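Local coordinates for protelomerase (Agrobacterium tumefaciens, PDB 4F43), which generates the covalently closed hairpin ends of linear DNA as a telomere resolvase, and protects them, at residues Q161-A167 with I178-A184; E199-L203 with Y268-A272; I148-A154 with L264-Y268. The protein carries 1 engineered substitution. All coordinates share one frame; numbering follows the deposited sequence.

Interaction 1: Q161-A167 with I178-A184; sequences QAEFSPA and ILFNGQA. With nucleotides of chain B.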
# COMPACT_ATOMS: atom_id res chain seq x y z
N GLN A 161 3.82 4.71 -10.46
CA GLN A 161 3.43 3.86 -11.59
C GLN A 161 1.97 3.94 -12.04
O GLN A 161 1.41 2.95 -12.51
CB GLN A 161 3.79 2.40 -11.27
CG GLN A 161 3.18 1.88 -9.98
CD GLN A 161 3.65 0.49 -9.63
OE1 GLN A 161 4.65 0.00 -10.17
NE2 GLN A 161 2.93 -0.17 -8.73
N ALA A 162 1.37 5.12 -11.92
CA ALA A 162 -0.00 5.30 -12.39
C ALA A 162 -0.04 5.74 -13.85
O ALA A 162 0.83 6.48 -14.31
CB ALA A 162 -0.74 6.30 -11.52
N GLU A 163 -1.05 5.27 -14.58
CA GLU A 163 -1.24 5.67 -15.97
C GLU A 163 -2.71 6.02 -16.22
O GLU A 163 -3.48 5.18 -16.68
CB GLU A 163 -0.82 4.55 -16.93
CG GLU A 163 0.61 4.09 -16.77
CD GLU A 163 0.88 2.77 -17.48
OE1 GLU A 163 1.95 2.18 -17.26
OE2 GLU A 163 -0.00 2.32 -18.25
N PHE A 164 -3.08 7.25 -15.90
CA PHE A 164 -4.45 7.70 -16.07
C PHE A 164 -4.73 8.13 -17.50
O PHE A 164 -3.95 8.88 -18.09
CB PHE A 164 -4.78 8.83 -15.10
CG PHE A 164 -4.50 8.50 -13.66
CD1 PHE A 164 -5.22 7.50 -13.01
CD2 PHE A 164 -3.52 9.18 -12.96
CE1 PHE A 164 -4.96 7.19 -11.69
CE2 PHE A 164 -3.26 8.87 -11.63
CZ PHE A 164 -3.98 7.88 -11.00
N SER A 165 -5.83 7.65 -18.06
CA SER A 165 -6.19 7.93 -19.45
C SER A 165 -7.69 8.17 -19.58
O SER A 165 -8.47 7.66 -18.77
CB SER A 165 -5.74 6.77 -20.35
OG SER A 165 -6.17 5.52 -19.84
N PRO A 166 -8.11 8.95 -20.59
CA PRO A 166 -9.52 9.32 -20.76
C PRO A 166 -10.44 8.13 -20.97
O PRO A 166 -10.14 7.23 -21.76
CB PRO A 166 -9.50 10.20 -22.02
CG PRO A 166 -8.23 9.85 -22.72
CD PRO A 166 -7.26 9.55 -21.63
N ALA A 167 -11.57 8.13 -20.26
CA ALA A 167 -12.56 7.07 -20.37
C ALA A 167 -13.75 7.54 -21.20
O ALA A 167 -14.36 8.56 -20.89
CB ALA A 167 -13.01 6.62 -19.00
N ILE A 178 -12.23 7.90 -15.07
CA ILE A 178 -11.02 7.78 -15.89
C ILE A 178 -10.56 6.33 -15.94
O ILE A 178 -11.18 5.45 -15.35
CB ILE A 178 -9.88 8.65 -15.34
CG1 ILE A 178 -9.46 8.17 -13.95
CG2 ILE A 178 -10.28 10.12 -15.30
CD1 ILE A 178 -8.36 9.00 -13.32
N LEU A 179 -9.46 6.08 -16.65
CA LEU A 179 -8.87 4.75 -16.70
C LEU A 179 -7.60 4.70 -15.86
O LEU A 179 -6.99 5.73 -15.59
CB LEU A 179 -8.57 4.35 -18.15
CG LEU A 179 -9.74 4.39 -19.13
CD1 LEU A 179 -9.30 3.93 -20.51
CD2 LEU A 179 -10.89 3.54 -18.62
N PHE A 180 -7.20 3.50 -15.44
CA PHE A 180 -6.07 3.36 -14.53
C PHE A 180 -5.19 2.14 -14.81
O PHE A 180 -5.69 1.08 -15.21
CB PHE A 180 -6.57 3.33 -13.08
CG PHE A 180 -5.53 2.89 -12.09
CD1 PHE A 180 -4.47 3.72 -11.77
CD2 PHE A 180 -5.63 1.66 -11.47
CE1 PHE A 180 -3.51 3.31 -10.85
CE2 PHE A 180 -4.68 1.25 -10.55
CZ PHE A 180 -3.62 2.08 -10.24
N ASN A 181 -3.89 2.30 -14.58
CA ASN A 181 -2.92 1.23 -14.74
C ASN A 181 -1.58 1.66 -14.15
O ASN A 181 -1.12 2.77 -14.41
CB ASN A 181 -2.74 0.89 -16.23
CG ASN A 181 -2.20 -0.51 -16.45
OD1 ASN A 181 -2.58 -1.45 -15.76
ND2 ASN A 181 -1.31 -0.65 -17.43
N GLY A 182 -0.96 0.80 -13.33
CA GLY A 182 -1.52 -0.48 -12.97
C GLY A 182 -1.56 -0.69 -11.47
O GLY A 182 -0.91 0.02 -10.71
N GLN A 183 -2.34 -1.68 -11.05
CA GLN A 183 -2.54 -1.96 -9.63
C GLN A 183 -1.26 -2.44 -8.95
O GLN A 183 -0.37 -2.98 -9.60
CB GLN A 183 -3.65 -3.02 -9.47
CG GLN A 183 -4.14 -3.24 -8.04
CD GLN A 183 -5.13 -2.19 -7.59
OE1 GLN A 183 -5.14 -1.06 -8.07
NE2 GLN A 183 -5.99 -2.56 -6.64
N ALA A 184 -1.18 -2.22 -7.65
CA ALA A 184 -0.06 -2.71 -6.85
C ALA A 184 -0.52 -3.86 -5.95
O ALA A 184 -1.71 -4.14 -5.86
CB ALA A 184 0.53 -1.59 -6.01
P DT B 22 3.91 -3.67 -3.89
OP1 DT B 22 3.32 -4.23 -5.13
OP2 DT B 22 5.35 -3.36 -3.84
O5' DT B 22 3.10 -2.35 -3.50
C5' DT B 22 3.62 -1.43 -2.54
C4' DT B 22 2.72 -1.33 -1.32
O4' DT B 22 3.06 -2.38 -0.39
C3' DT B 22 2.87 -0.05 -0.50
O3' DT B 22 1.96 0.95 -0.96
C2' DT B 22 2.51 -0.49 0.91
C1' DT B 22 2.58 -2.01 0.88
N1 DT B 22 3.47 -2.58 1.94
C2 DT B 22 3.05 -2.55 3.25
O2 DT B 22 1.98 -2.08 3.61
N3 DT B 22 3.93 -3.09 4.15
C4 DT B 22 5.17 -3.64 3.89
O4 DT B 22 5.88 -4.10 4.78
C5 DT B 22 5.55 -3.64 2.49
C7 DT B 22 6.87 -4.22 2.07
C6 DT B 22 4.70 -3.12 1.60
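The backbones of Gln161-Ala167 and Ile178-Ala184 run in roughly opposite directions and meet where strands 165-169 and 177-180 are neighbours in a small four-stranded antiparallel sheet of the telomere resolvase catalytic domain; 162-164 and 181-184 continue as loop. The short axes of 165-167 and 178-180 approach to 4.6 Å but are splayed, with an angle of 131° between their directions. One sound bond joins them: Leu179 N donates to Ser165 O at 2.8 Å, while the return bond from Ser165 N to Leu179 O is weak. That same Leu179 carbonyl also takes a CA-H...O contact from Phe164, and its oxygen lies at the edge of the Phe164 ring. Further along, the peptide between Asn181 and Gly182 is cis, which turns its C=O and N-H to the same side, toward 161-163; Gly182 N makes a weak bond to Gln161 O.

The buried side is aromatic. Phe164 and Phe180 flank each other in an oblique pair whose nearest atoms are Phe164 CE1 and Phe180 CD1, 3.5 Å apart. Ile178 reaches the Phe164 ring because its CG1 sits between the backbone N and the carbonyl carbon (chi1 64°) and the chain then extends, bringing CD1 to 3.5 Å from Phe164 CD1. Tyr213 meets Phe164 edge-to-face, and Arg153 makes a cation-pi contact with Phe180. On the other side, Leu179 packs its CB against Ser165 OG and its CD2 3.8 Å from Ala167 CB.

Glu163 and Asn181 run alongside each other, carboxylate and amide planes turned 85° apart, linked by a weak bond from Asn181 ND2 to Glu163 OE2. Past Gly182 the chain leads to the hairpin DNA, where Ala184 CB lies 3.7 Å from O5' of DT22 of chain B.

Interaction 2: E199-L203 with Y268-A272; sequences EIPVL and YAEVA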
# COMPACT_ATOMS: atom_id res chain seq x y z
N GLU A 199 -11.70 0.81 -15.54
CA GLU A 199 -12.33 2.11 -15.34
C GLU A 199 -12.63 2.39 -13.87
O GLU A 199 -13.19 1.55 -13.17
CB GLU A 199 -13.60 2.20 -16.18
CG GLU A 199 -14.19 3.60 -16.28
CD GLU A 199 -15.38 3.66 -17.23
OE1 GLU A 199 -15.24 4.26 -18.32
OE2 GLU A 199 -16.44 3.11 -16.89
N ILE A 200 -12.26 3.58 -13.42
CA ILE A 200 -12.50 4.00 -12.04
C ILE A 200 -13.19 5.36 -11.99
O ILE A 200 -12.99 6.19 -12.87
CB ILE A 200 -11.18 4.08 -11.24
CG1 ILE A 200 -10.19 5.03 -11.93
CG2 ILE A 200 -10.57 2.70 -11.07
CD1 ILE A 200 -8.93 5.27 -11.14
N PRO A 201 -14.01 5.58 -10.95
CA PRO A 201 -14.67 6.88 -10.79
C PRO A 201 -13.72 7.93 -10.22
O PRO A 201 -12.73 7.58 -9.58
CB PRO A 201 -15.77 6.58 -9.77
CG PRO A 201 -15.23 5.45 -8.97
CD PRO A 201 -14.46 4.61 -9.94
N VAL A 202 -14.02 9.20 -10.46
CA VAL A 202 -13.26 10.30 -9.89
C VAL A 202 -14.19 11.31 -9.23
O VAL A 202 -15.36 11.40 -9.57
CB VAL A 202 -12.40 11.01 -10.96
CG1 VAL A 202 -11.21 10.14 -11.34
CG2 VAL A 202 -13.23 11.35 -12.18
N LEU A 203 -13.65 12.06 -8.27
CA LEU A 203 -14.46 12.96 -7.45
C LEU A 203 -14.43 14.40 -7.94
O LEU A 203 -14.94 15.31 -7.29
CB LEU A 203 -14.04 12.86 -5.98
CG LEU A 203 -14.10 11.43 -5.43
CD1 LEU A 203 -13.74 11.41 -3.95
CD2 LEU A 203 -15.47 10.82 -5.66
N TYR A 268 -12.41 8.03 -0.38
CA TYR A 268 -12.69 7.91 -1.80
C TYR A 268 -13.73 6.81 -2.04
O TYR A 268 -14.71 7.02 -2.77
CB TYR A 268 -11.40 7.60 -2.56
CG TYR A 268 -11.60 7.13 -3.98
CD1 TYR A 268 -12.02 8.00 -4.97
CD2 TYR A 268 -11.34 5.81 -4.33
CE1 TYR A 268 -12.20 7.57 -6.27
CE2 TYR A 268 -11.51 5.37 -5.63
CZ TYR A 268 -11.95 6.25 -6.59
OH TYR A 268 -12.12 5.81 -7.88
N ALA A 269 -13.51 5.66 -1.42
CA ALA A 269 -14.44 4.54 -1.51
C ALA A 269 -15.84 4.94 -1.04
O ALA A 269 -16.83 4.78 -1.77
CB ALA A 269 -13.93 3.36 -0.72
N GLU A 270 -15.91 5.46 0.18
CA GLU A 270 -17.18 5.84 0.80
C GLU A 270 -17.96 6.85 -0.05
O GLU A 270 -19.15 6.68 -0.31
CB GLU A 270 -16.94 6.41 2.19
CG GLU A 270 -18.17 6.46 3.08
CD GLU A 270 -18.47 5.12 3.73
OE1 GLU A 270 -17.73 4.15 3.47
OE2 GLU A 270 -19.43 5.04 4.52
N VAL A 271 -17.27 7.91 -0.47
CA VAL A 271 -17.90 8.98 -1.24
C VAL A 271 -18.34 8.52 -2.63
O VAL A 271 -19.47 8.78 -3.05
CB VAL A 271 -16.98 10.21 -1.37
CG1 VAL A 271 -17.57 11.22 -2.34
CG2 VAL A 271 -16.76 10.84 -0.00
N ALA A 272 -17.46 7.82 -3.35
CA ALA A 272 -17.80 7.37 -4.69
C ALA A 272 -18.90 6.32 -4.67
O ALA A 272 -19.67 6.20 -5.62
CB ALA A 272 -16.57 6.85 -5.41
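The phenol oxygen of Tyr268 donates a short hydrogen bond, 2.5 Å from OH to Pro201 O, and weakly accepts a second from Arg153 NH1. Pro201 O lies in the plane of the tyrosine ring, at its edge, whereas the phenol oxygen stands tilted by 25° from the carbonyl plane. A chi1 of 166° swings the ring away from the backbone N of Tyr268 and out from helix 263-276 to the end of strand 198-201, one of the two edge strands of the antiparallel sheet in the catalytic domain. The short axes of 199-201 and 268-272 run at 82° to each other, and the tyrosine side chain spans the distance between them.

Pro201 is set roughly perpendicular to the tyrosine, its CG 3.3 Å from Tyr268 OH and 4.1 Å from Ala272 CB. Beyond the strand end, Leu203 packs against the helix with both branches: CD1 comes to the edge of the ring, 4.0 Å from Tyr268 CD1, and CD2 touches Val271 CG1 at 3.9 Å as well as the methyl of Ala272. Tyr286 and Ile290 of helix 283-291 also pack on Pro201.

The phenol thus makes the one hydrogen bond between the two segments, set among apolar contacts. The buried carbonyl of Pro201 is bonded from helix 263-276, which should hold the far end of the ring against the sheet.

Interaction 3: I148-A154 with L264-Y268; sequences IGMTGRA and LRHLY. Engineered in segment 148-154: Ala154 (natural residue Arg).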
# COMPACT_ATOMS: atom_id res chain seq x y z
N ILE A 148 -4.35 11.48 -4.83
CA ILE A 148 -4.75 10.41 -3.93
C ILE A 148 -6.17 10.65 -3.44
O ILE A 148 -6.98 9.73 -3.38
CB ILE A 148 -3.81 10.30 -2.71
CG1 ILE A 148 -2.39 9.95 -3.16
CG2 ILE A 148 -4.32 9.26 -1.73
CD1 ILE A 148 -1.40 9.86 -2.02
N GLY A 149 -6.47 11.90 -3.10
CA GLY A 149 -7.79 12.26 -2.61
C GLY A 149 -8.88 12.14 -3.65
O GLY A 149 -10.02 11.80 -3.33
N MET A 150 -8.54 12.42 -4.91
CA MET A 150 -9.53 12.47 -5.98
C MET A 150 -9.73 11.14 -6.71
O MET A 150 -10.86 10.67 -6.84
CB MET A 150 -9.17 13.57 -6.99
CG MET A 150 -9.30 14.99 -6.46
SD MET A 150 -11.00 15.53 -6.22
CE MET A 150 -11.21 15.30 -4.45
N THR A 151 -8.65 10.53 -7.18
CA THR A 151 -8.76 9.29 -7.94
C THR A 151 -8.70 8.05 -7.04
O THR A 151 -9.10 6.96 -7.46
CB THR A 151 -7.68 9.19 -9.05
OG1 THR A 151 -8.10 8.24 -10.04
CG2 THR A 151 -6.35 8.75 -8.47
N GLY A 152 -8.21 8.22 -5.82
CA GLY A 152 -8.25 7.17 -4.82
C GLY A 152 -7.18 6.10 -4.93
O GLY A 152 -7.23 5.11 -4.21
N ARG A 153 -6.21 6.30 -5.81
CA ARG A 153 -5.11 5.35 -5.94
C ARG A 153 -4.14 5.47 -4.76
O ARG A 153 -4.07 6.51 -4.11
CB ARG A 153 -4.37 5.53 -7.27
CG ARG A 153 -5.24 5.34 -8.51
CD ARG A 153 -6.06 4.07 -8.44
NE ARG A 153 -7.45 4.32 -8.08
CZ ARG A 153 -8.36 3.37 -7.92
NH1 ARG A 153 -9.61 3.70 -7.59
NH2 ARG A 153 -8.03 2.10 -8.08
N ALA A 154 -3.40 4.40 -4.50
CA ALA A 154 -2.43 4.37 -3.41
C ALA A 154 -1.23 5.26 -3.73
O ALA A 154 -0.91 5.47 -4.90
CB ALA A 154 -1.99 2.93 -3.15
N LEU A 264 -7.51 8.77 2.68
CA LEU A 264 -8.10 9.38 1.50
C LEU A 264 -8.66 8.32 0.55
O LEU A 264 -9.57 8.59 -0.23
CB LEU A 264 -7.06 10.23 0.77
CG LEU A 264 -6.45 11.39 1.58
CD1 LEU A 264 -5.36 12.08 0.78
CD2 LEU A 264 -7.53 12.37 1.99
N ARG A 265 -8.10 7.12 0.61
CA ARG A 265 -8.55 6.00 -0.20
C ARG A 265 -9.88 5.47 0.34
O ARG A 265 -10.81 5.18 -0.41
CB ARG A 265 -7.49 4.90 -0.23
CG ARG A 265 -7.72 3.81 -1.25
CD ARG A 265 -6.40 3.11 -1.59
NE ARG A 265 -6.59 1.81 -2.22
CZ ARG A 265 -6.71 1.62 -3.53
NH1 ARG A 265 -6.66 2.65 -4.36
NH2 ARG A 265 -6.88 0.39 -4.00
N HIS A 266 -9.95 5.35 1.67
CA HIS A 266 -11.18 4.96 2.35
C HIS A 266 -12.29 5.96 2.04
O HIS A 266 -13.39 5.57 1.64
CB HIS A 266 -10.95 4.90 3.86
CG HIS A 266 -10.03 3.80 4.29
ND1 HIS A 266 -9.89 3.43 5.61
CD2 HIS A 266 -9.20 2.99 3.59
CE1 HIS A 266 -9.02 2.44 5.70
NE2 HIS A 266 -8.59 2.16 4.49
N LEU A 267 -11.99 7.24 2.24
CA LEU A 267 -12.94 8.30 1.97
C LEU A 267 -13.36 8.32 0.51
O LEU A 267 -14.52 8.58 0.18
CB LEU A 267 -12.36 9.66 2.37
CG LEU A 267 -13.29 10.86 2.25
CD1 LEU A 267 -14.54 10.66 3.10
CD2 LEU A 267 -12.58 12.15 2.63
N TYR A 268 -12.41 8.03 -0.38
CA TYR A 268 -12.69 7.91 -1.80
C TYR A 268 -13.73 6.81 -2.04
O TYR A 268 -14.71 7.02 -2.77
CB TYR A 268 -11.40 7.60 -2.56
CG TYR A 268 -11.60 7.13 -3.98
CD1 TYR A 268 -12.02 8.00 -4.97
CD2 TYR A 268 -11.34 5.81 -4.33
CE1 TYR A 268 -12.20 7.57 -6.27
CE2 TYR A 268 -11.51 5.37 -5.63
CZ TYR A 268 -11.95 6.25 -6.59
OH TYR A 268 -12.12 5.81 -7.88
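Apolar packing joins Ile148 and Leu264 where helix 140-151 lies against helix 263-276: Ile148 CG2 rests 3.8 Å from Leu264 CB, the two side chains roughly perpendicular. Gly149, having no side chain, lets its CA come to 4.0 Å from the same Leu264 CB.

The second kind of contact is made with the face of Tyr268. Gly152 is the first residue to leave helical geometry, with positive phi (81°); the turn lays its CA over the ring in a CH-pi contact, 3.6 Å from the centroid and 20° off the ring normal. Thr151 O lies over the ring as well, toward the rim, 3.1 Å from Tyr268 CZ.

Hydrogen bonds from two arginines complete the arrangement. Arg265 sends an extended chain alongside Gly152, and NH1 donates to Gly152 O at 2.5 Å in a bent bond (138° at the hydrogen); NH2 makes a weak bond to Leu291 O. Arg153 instead bends back on itself, its NE donating to Thr151 O at 3.2 Å from above the carbonyl plane, and its NH1 bonds Ile290 O. The Arg153 guanidinium stands nearly perpendicular to the tyrosine ring, presenting its edge, while Arg265 NH1 lies over one face of the Arg153 guanidinium, 4.0 Å from Arg153 NH2.

Next along the chain is the engineered Ala154, at the N-cap position of helix 155-161 and packed on a DNA phosphate. The chemistry implies that the carbonyls of Thr151 and Gly152, at the turn that leaves the helix, are taken by arginine N-H groups: Arg153 braces the turn from within, while the bond from Arg265 NH1 to Gly152 O fastens it to helix 263-276.

Read from the N terminus, interaction 3 opens first, at the end of helix 140-151, and closes only at helix 263-276. Interaction 1 lies wholly inside that loop, joining 161-167 to 178-184 around a short excursion that includes strand 172-174. Interaction 2 opens after it, at the end of strand 198-201; 1 and 2 therefore follow in series, though neighbouring strands of one sheet bring them together through Ile178 and Ile200. Interactions 2 and 3 end on the same helix and share Tyr268. Thr151 and Arg153 of interaction 3 also touch Phe164 and Ile200. Sheet, helix 140-151 and helix 263-276 are thereby tied together within the catalytic domain.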